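Local coordinates for geranyltranstransferase (Roseobacter denitrificans, PDB 4LLS), which probably condenses farnesyl diphosphate with isopentenyl diphosphate to make geranylgeranyl diphosphate, a precursor of carotenoids and diterpenes, at residues A[101-106]-A[116-121]; A[111-116]-A[250-255]. One frame throughout, in Å; residues are numbered along the deposited sequence.

Overall arrangement
Contacts 1 and 2 sit on the same side of the chain's centre, their own centres about 11 Å apart, and both reach the bound geranyl S-thiolodiphosphate. They share Gln116 and the two-stranded antiparallel hairpin 112-113/116-117, which follows helix 81-102 in this mainly helical fold. Contact 1 is the more buried: it packs residues 103-105 against Thr118 and His120, where the chain leaves the hairpin; its segments meet through a CH-pi contact and a weak hydrogen bond, while Asp102 binds calcium beside them. Contact 2 is only partly buried, spans 134 residues of sequence and sets the hairpin turn against the loop after helix 247-250; its chemistry is cationic, grasping phosphate oxygens. A salt bridge between Asp103 and Arg113 joins them.

Contact 1: residues A[101-106]-A[116-121]; sequences HDDLPC and QPTVHK. With CA (calcium ion), chain F; GST (geranyl S-thiolodiphosphate), chain D.
Pro105 lies over one face of the His120 imidazole, its CD 3.8 Å from the ring centroid and only 15° off the normal, the geometry of a CH-pi contact; CD is displaced toward the rim on the ND1 side. His120 reaches it with CG lodged between its backbone N and carbonyl carbon (chi1 58°), a placement that sets the ring beneath Pro105 and beside the Asp103 carbonyl. From there NE2 donates to Asp103 O at 3.0 Å, but the N-H...O angle of 124° makes this a weak bond, and the same nitrogen has a second weak acceptor in Asp110 O. Leu104 adds a loose aliphatic touch, CD2 to His120 CB at 4.4 Å. Beside this, the methyl CG2 of Thr118 rests against Asp103 OD1 at 3.4 Å, while its hydroxyl OG1 is hydrogen-bonded to Asp110 O.

Asp103 does not bind the calcium ion itself. Its OD2 accepts a hydrogen bond of 2.7 Å from water 1, a calcium ligand, and also forms a salt bridge with Arg113. The neighbouring Asp102 binds directly, OD2 to calcium at 2.3 Å, alongside O3A and O3B of geranyl S-thiolodiphosphate, two waters and Asp108; its other oxygen, OD1, is held by Gln175. Further out, His101 is fixed by Val129 O and by Asp133 of the second subunit.

Asp102, Asp103 and Asp108 form the first aspartate-rich motif of the polyprenyl synthases. Here the first and last carboxylates grip the metal, which is chelated by one oxygen from each phosphate of the allylic analogue, whereas the middle one acts in the second shell: by holding a metal-bound water and an arginine together, it is likely to offset part of the positive charge assembled around the diphosphate.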
loop_
_atom_site.group_PDB
_atom_site.type_symbol
_atom_site.label_atom_id
_atom_site.label_comp_id
_atom_site.label_asym_id
_atom_site.label_seq_id
_atom_site.Cartn_x
_atom_site.Cartn_y
_atom_site.Cartn_z
ATOM N N HIS A 101 -9.459 0.368 -6.161
ATOM C CA HIS A 101 -9.246 1.780 -6.506
ATOM C C HIS A 101 -9.596 2.109 -7.944
ATOM O O HIS A 101 -10.240 3.138 -8.181
ATOM C CB HIS A 101 -7.839 2.251 -6.113
ATOM C CG HIS A 101 -7.662 2.382 -4.635
ATOM N ND1 HIS A 101 -6.545 2.956 -4.057
ATOM C CD2 HIS A 101 -8.509 2.125 -3.619
ATOM C CE1 HIS A 101 -6.682 2.964 -2.755
ATOM N NE2 HIS A 101 -7.862 2.449 -2.455
ATOM N N ASP A 102 -9.231 1.268 -8.906
ATOM C CA ASP A 102 -9.556 1.498 -10.310
ATOM C C ASP A 102 -11.060 1.628 -10.503
ATOM O O ASP A 102 -11.493 2.376 -11.389
ATOM C CB ASP A 102 -9.015 0.374 -11.199
ATOM C CG ASP A 102 -9.163 0.672 -12.714
ATOM O OD1 ASP A 102 -8.565 1.657 -13.192
ATOM O OD2 ASP A 102 -9.799 -0.162 -13.389
ATOM N N ASP A 103 -11.832 0.850 -9.765
ATOM C CA ASP A 103 -13.285 0.795 -9.988
ATOM C C ASP A 103 -13.962 2.075 -9.486
ATOM O O ASP A 103 -15.132 2.278 -9.779
ATOM C CB ASP A 103 -13.900 -0.448 -9.357
ATOM C CG ASP A 103 -13.567 -1.764 -10.124
ATOM O OD1 ASP A 103 -13.585 -2.850 -9.492
ATOM O OD2 ASP A 103 -13.279 -1.699 -11.317
ATOM N N LEU A 104 -13.310 2.804 -8.588
ATOM C CA LEU A 104 -13.893 4.003 -7.942
ATOM C C LEU A 104 -14.560 4.930 -8.946
ATOM O O LEU A 104 -14.044 5.157 -10.048
ATOM C CB LEU A 104 -12.830 4.792 -7.147
ATOM C CG LEU A 104 -12.346 4.155 -5.824
ATOM C CD1 LEU A 104 -11.103 4.879 -5.328
ATOM C CD2 LEU A 104 -13.427 4.161 -4.760
ATOM N N PRO A 105 -15.559 5.688 -8.441
ATOM C CA PRO A 105 -16.172 6.702 -9.310
ATOM C C PRO A 105 -15.217 7.725 -9.939
ATOM O O PRO A 105 -15.436 8.172 -11.057
ATOM C CB PRO A 105 -17.183 7.378 -8.367
ATOM C CG PRO A 105 -17.569 6.321 -7.410
ATOM C CD PRO A 105 -16.276 5.554 -7.159
ATOM N N CYS A 106 -14.195 8.146 -9.200
ATOM C CA CYS A 106 -13.259 9.128 -9.692
ATOM C C CYS A 106 -12.269 8.551 -10.700
ATOM O O CYS A 106 -11.441 9.264 -11.258
ATOM C CB CYS A 106 -12.528 9.785 -8.515
ATOM S SG CYS A 106 -11.362 8.734 -7.617
ATOM N N GLN A 116 -19.918 -9.502 -9.116
ATOM C CA GLN A 116 -20.512 -8.970 -7.905
ATOM C C GLN A 116 -20.409 -7.447 -7.877
ATOM O O GLN A 116 -19.596 -6.849 -8.591
ATOM C CB GLN A 116 -19.788 -9.546 -6.673
ATOM C CG GLN A 116 -19.796 -11.066 -6.572
ATOM C CD GLN A 116 -21.191 -11.614 -6.341
ATOM O OE1 GLN A 116 -22.050 -10.936 -5.772
ATOM N NE2 GLN A 116 -21.446 -12.817 -6.844
ATOM N N PRO A 117 -21.192 -6.799 -7.020
ATOM C CA PRO A 117 -21.045 -5.355 -6.917
ATOM C C PRO A 117 -19.634 -5.020 -6.464
ATOM O O PRO A 117 -19.022 -5.781 -5.692
ATOM C CB PRO A 117 -22.033 -4.968 -5.814
ATOM C CG PRO A 117 -23.009 -6.089 -5.731
ATOM C CD PRO A 117 -22.321 -7.326 -6.229
ATOM N N THR A 118 -19.128 -3.920 -6.983
ATOM C CA THR A 118 -17.876 -3.379 -6.502
ATOM C C THR A 118 -17.973 -2.871 -5.067
ATOM O O THR A 118 -19.052 -2.640 -4.523
ATOM C CB THR A 118 -17.410 -2.261 -7.424
ATOM O OG1 THR A 118 -18.497 -1.348 -7.667
ATOM C CG2 THR A 118 -16.937 -2.819 -8.703
ATOM N N VAL A 119 -16.825 -2.696 -4.417
ATOM C CA VAL A 119 -16.821 -2.337 -3.031
ATOM C C VAL A 119 -17.584 -1.036 -2.770
ATOM O O VAL A 119 -18.303 -0.930 -1.774
ATOM C CB VAL A 119 -15.385 -2.259 -2.461
ATOM C CG1 VAL A 119 -15.374 -1.655 -1.077
ATOM C CG2 VAL A 119 -14.810 -3.664 -2.419
ATOM N N HIS A 120 -17.326 -0.002 -3.574
ATOM C CA HIS A 120 -17.947 1.291 -3.312
ATOM C C HIS A 120 -19.462 1.242 -3.509
ATOM O O HIS A 120 -20.162 2.079 -2.988
ATOM C CB HIS A 120 -17.360 2.380 -4.148
ATOM C CG HIS A 120 -17.453 2.162 -5.611
ATOM N ND1 HIS A 120 -18.439 2.735 -6.394
ATOM C CD2 HIS A 120 -16.671 1.455 -6.453
ATOM C CE1 HIS A 120 -18.256 2.370 -7.649
ATOM N NE2 HIS A 120 -17.172 1.623 -7.714
ATOM N N LYS A 121 -19.920 0.300 -4.319
ATOM C CA LYS A 121 -21.367 0.108 -4.538
ATOM C C LYS A 121 -22.020 -0.637 -3.386
ATOM O O LYS A 121 -23.084 -0.247 -2.900
ATOM C CB LYS A 121 -21.602 -0.634 -5.857
ATOM C CG LYS A 121 -21.545 0.241 -7.085
ATOM C CD LYS A 121 -22.761 1.151 -7.138
ATOM C CE LYS A 121 -22.524 2.335 -8.051
ATOM N NZ LYS A 121 -23.679 3.275 -8.031
HETATM CA CA CA F . -10.985 -0.567 -15.284
HETATM P PA GST D . -10.552 -3.933 -16.157
HETATM O O1A GST D . -10.573 -5.303 -15.481
HETATM O O2A GST D . -11.001 -3.936 -17.612
HETATM O O3A GST D . -11.237 -2.856 -15.323
HETATM O O1B GST D . -9.010 -3.537 -16.161
HETATM P PB GST D . -8.432 -2.310 -16.981
HETATM O O2B GST D . -8.316 -2.562 -18.420
HETATM O O3B GST D . -9.234 -1.014 -16.619
HETATM S S1 GST D . -6.580 -2.217 -16.269
HETATM C C1 GST D . -6.985 -1.979 -14.572
HETATM C C2 GST D . -5.923 -1.213 -13.820
HETATM C C3 GST D . -4.959 -1.832 -13.120
HETATM C C10 GST D . -4.814 -3.315 -13.131
HETATM C C4 GST D . -3.923 -1.049 -12.388
HETATM C C5 GST D . -4.624 0.080 -11.620
HETATM C C6 GST D . -3.639 0.898 -10.849
HETATM C C7 GST D . -3.953 1.590 -9.732
HETATM C C9 GST D . -5.310 1.689 -9.071
HETATM C C8 GST D . -2.790 2.296 -9.109
HETATM O O HOH W 1 -12.895 -0.518 -13.757
HETATM O O HOH W 2 -12.420 -0.572 -17.178
#

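Contact 2: residues A[111-116]-A[250-255]; sequences DMRRGQ and VGKAVG. With GST (geranyl S-thiolodiphosphate), chain D; IPE (3-methylbut-3-enyl trihydrogen diphosphate), chain C.
The carbonyl of Gly251 receives Gly115 N at 2.9 Å and 163°, in the carbonyl plane and on a lone pair, which ties the loop after helix 247-250 to the type I' turn Arg113-Gln116 of a two-residue beta hairpin. A beta carbon at Gly251 would collide with Gly115 N and, at its positive-phi backbone angles, with the carbonyl oxygen of Val250. Met112 flanks this join, with CE 3.8 Å from Lys252 CA.

Arg113, kinked at its CB-CG and CG-CD bonds, presents its guanidinium edge to the geranyl S-thiolodiphosphate with PA in its plane: NH2 meets O1A at 2.8 Å, almost straight at 176°, and NH1 bonds O3A. Lys252 NZ takes the same O1A at 2.7 Å, so two cations distant in sequence grip one oxygen; Asp238 pairs with this lysine. The nearly straight chain of Arg114 reaches the PB phosphate of isopentenyl diphosphate, NE to O1B at 2.9 Å and NH1 to O3B. A leucine in place of Arg114 would probably cost O1B and O3B these paired N-H donors, though Lys63, Arg66 and His95 also bind the ligand. Water 4 accepts from Arg114 N at 2.8 Å and donates to Val250 O.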
loop_
_atom_site.group_PDB
_atom_site.type_symbol
_atom_site.label_atom_id
_atom_site.label_comp_id
_atom_site.label_asym_id
_atom_site.label_seq_id
_atom_site.Cartn_x
_atom_site.Cartn_y
_atom_site.Cartn_z
ATOM N N ASP A 111 -19.505 -0.620 -11.606
ATOM C CA ASP A 111 -20.456 -1.141 -10.637
ATOM C C ASP A 111 -20.326 -2.637 -10.333
ATOM O O ASP A 111 -20.827 -3.102 -9.310
ATOM C CB ASP A 111 -21.898 -0.896 -11.139
ATOM C CG ASP A 111 -22.282 0.567 -11.179
ATOM O OD1 ASP A 111 -23.370 0.858 -11.737
ATOM O OD2 ASP A 111 -21.588 1.409 -10.568
ATOM N N MET A 112 -19.648 -3.374 -11.213
ATOM C CA MET A 112 -19.527 -4.812 -11.100
ATOM C C MET A 112 -18.098 -5.264 -11.395
ATOM O O MET A 112 -17.429 -4.703 -12.264
ATOM C CB MET A 112 -20.511 -5.487 -12.057
ATOM C CG MET A 112 -20.551 -6.998 -11.951
ATOM S SD MET A 112 -21.813 -7.751 -13.021
ATOM C CE MET A 112 -21.225 -7.269 -14.647
ATOM N N ARG A 113 -17.649 -6.252 -10.634
ATOM C CA ARG A 113 -16.307 -6.845 -10.771
ATOM C C ARG A 113 -16.469 -8.291 -10.286
ATOM O O ARG A 113 -17.030 -8.543 -9.231
ATOM C CB ARG A 113 -15.329 -6.036 -9.887
ATOM C CG ARG A 113 -13.964 -6.643 -9.542
ATOM C CD ARG A 113 -12.969 -6.581 -10.664
ATOM N NE ARG A 113 -12.570 -5.225 -11.056
ATOM C CZ ARG A 113 -12.024 -4.966 -12.230
ATOM N NH1 ARG A 113 -11.766 -3.728 -12.575
ATOM N NH2 ARG A 113 -11.631 -5.964 -13.023
ATOM N N ARG A 114 -15.951 -9.230 -11.061
ATOM C CA ARG A 114 -16.018 -10.654 -10.720
ATOM C C ARG A 114 -17.458 -11.123 -10.434
ATOM O O ARG A 114 -17.679 -12.015 -9.592
ATOM C CB ARG A 114 -15.099 -10.999 -9.542
ATOM C CG ARG A 114 -13.619 -10.853 -9.894
ATOM C CD ARG A 114 -12.776 -10.786 -8.637
ATOM N NE ARG A 114 -11.351 -10.639 -8.911
ATOM C CZ ARG A 114 -10.439 -10.475 -7.965
ATOM N NH1 ARG A 114 -9.177 -10.291 -8.286
ATOM N NH2 ARG A 114 -10.833 -10.432 -6.686
ATOM N N GLY A 115 -18.399 -10.520 -11.146
ATOM C CA GLY A 115 -19.818 -10.894 -11.091
ATOM C C GLY A 115 -20.570 -10.358 -9.898
ATOM O O GLY A 115 -21.721 -10.735 -9.664
ATOM N N GLN A 116 -19.918 -9.502 -9.116
ATOM C CA GLN A 116 -20.512 -8.970 -7.905
ATOM C C GLN A 116 -20.409 -7.447 -7.877
ATOM O O GLN A 116 -19.596 -6.849 -8.591
ATOM C CB GLN A 116 -19.788 -9.546 -6.673
ATOM C CG GLN A 116 -19.796 -11.066 -6.572
ATOM C CD GLN A 116 -21.191 -11.614 -6.341
ATOM O OE1 GLN A 116 -22.050 -10.936 -5.772
ATOM N NE2 GLN A 116 -21.446 -12.817 -6.844
ATOM N N VAL A 250 -17.358 -12.624 -18.274
ATOM C CA VAL A 250 -16.230 -11.816 -17.832
ATOM C C VAL A 250 -16.451 -11.247 -16.436
ATOM O O VAL A 250 -15.484 -11.009 -15.703
ATOM C CB VAL A 250 -15.898 -10.667 -18.805
ATOM C CG1 VAL A 250 -14.639 -9.956 -18.321
ATOM C CG2 VAL A 250 -15.674 -11.196 -20.221
ATOM N N GLY A 251 -17.707 -11.064 -16.032
ATOM C CA GLY A 251 -17.991 -10.584 -14.690
ATOM C C GLY A 251 -17.863 -9.086 -14.462
ATOM O O GLY A 251 -17.915 -8.609 -13.319
ATOM N N LYS A 252 -17.645 -8.340 -15.539
ATOM C CA LYS A 252 -17.563 -6.893 -15.488
ATOM C C LYS A 252 -18.181 -6.372 -16.794
ATOM O O LYS A 252 -18.400 -7.148 -17.731
ATOM C CB LYS A 252 -16.089 -6.438 -15.388
ATOM C CG LYS A 252 -15.223 -6.817 -16.593
ATOM C CD LYS A 252 -13.711 -6.837 -16.291
ATOM C CE LYS A 252 -12.875 -6.876 -17.570
ATOM N NZ LYS A 252 -11.421 -7.171 -17.296
ATOM N N ALA A 253 -18.470 -5.081 -16.834
ATOM C CA ALA A 253 -19.019 -4.478 -18.045
ATOM C C ALA A 253 -18.025 -4.533 -19.190
ATOM O O ALA A 253 -16.793 -4.443 -18.993
ATOM C CB ALA A 253 -19.422 -3.052 -17.787
ATOM N N VAL A 254 -18.566 -4.706 -20.392
ATOM C CA VAL A 254 -17.796 -4.680 -21.620
ATOM C C VAL A 254 -18.275 -3.538 -22.513
ATOM O O VAL A 254 -19.250 -2.837 -22.180
ATOM C CB VAL A 254 -17.910 -6.008 -22.393
ATOM C CG1 VAL A 254 -17.341 -7.163 -21.574
ATOM C CG2 VAL A 254 -19.365 -6.290 -22.774
ATOM N N GLY A 255 -17.521 -3.301 -23.580
ATOM C CA GLY A 255 -17.752 -2.150 -24.450
ATOM C C GLY A 255 -17.325 -0.823 -23.859
ATOM O O GLY A 255 -17.680 0.233 -24.380
HETATM P PA GST D . -10.552 -3.933 -16.157
HETATM O O1A GST D . -10.573 -5.303 -15.481
HETATM O O2A GST D . -11.001 -3.936 -17.612
HETATM O O3A GST D . -11.237 -2.856 -15.323
HETATM O O1B GST D . -9.010 -3.537 -16.161
HETATM P PB GST D . -8.432 -2.310 -16.981
HETATM O O2B GST D . -8.316 -2.562 -18.420
HETATM O O3B GST D . -9.234 -1.014 -16.619
HETATM S S1 GST D . -6.580 -2.217 -16.269
HETATM C C1 GST D . -6.985 -1.979 -14.572
HETATM C C2 GST D . -5.923 -1.213 -13.820
HETATM C C3 GST D . -4.959 -1.832 -13.120
HETATM C C10 GST D . -4.814 -3.315 -13.131
HETATM C C4 GST D . -3.923 -1.049 -12.388
HETATM C C5 GST D . -4.624 0.080 -11.620
HETATM C C6 GST D . -3.639 0.898 -10.849
HETATM C C7 GST D . -3.953 1.590 -9.732
HETATM C C9 GST D . -5.310 1.689 -9.071
HETATM C C8 GST D . -2.790 2.296 -9.109
HETATM C C1 IPE C . -8.109 -7.518 -14.458
HETATM O O1 IPE C . -7.190 -8.597 -14.195
HETATM C C2 IPE C . -7.334 -6.206 -14.433
HETATM C C3 IPE C . -6.245 -6.194 -15.476
HETATM C C4 IPE C . -4.967 -6.010 -15.150
HETATM C C5 IPE C . -6.612 -6.235 -16.927
HETATM P PA IPE C . -7.703 -10.105 -14.263
HETATM O O1A IPE C . -8.409 -10.356 -15.603
HETATM O O2A IPE C . -6.547 -10.947 -13.964
HETATM O O3A IPE C . -8.757 -10.214 -13.083
HETATM P PB IPE C . -9.202 -11.324 -11.989
HETATM O O1B IPE C . -10.664 -11.027 -11.695
HETATM O O2B IPE C . -9.008 -12.681 -12.605
HETATM O O3B IPE C . -8.242 -11.090 -10.847
HETATM O O HOH W 3 -18.210 -3.391 -14.509
HETATM O O HOH W 4 -14.525 -9.214 -13.512
#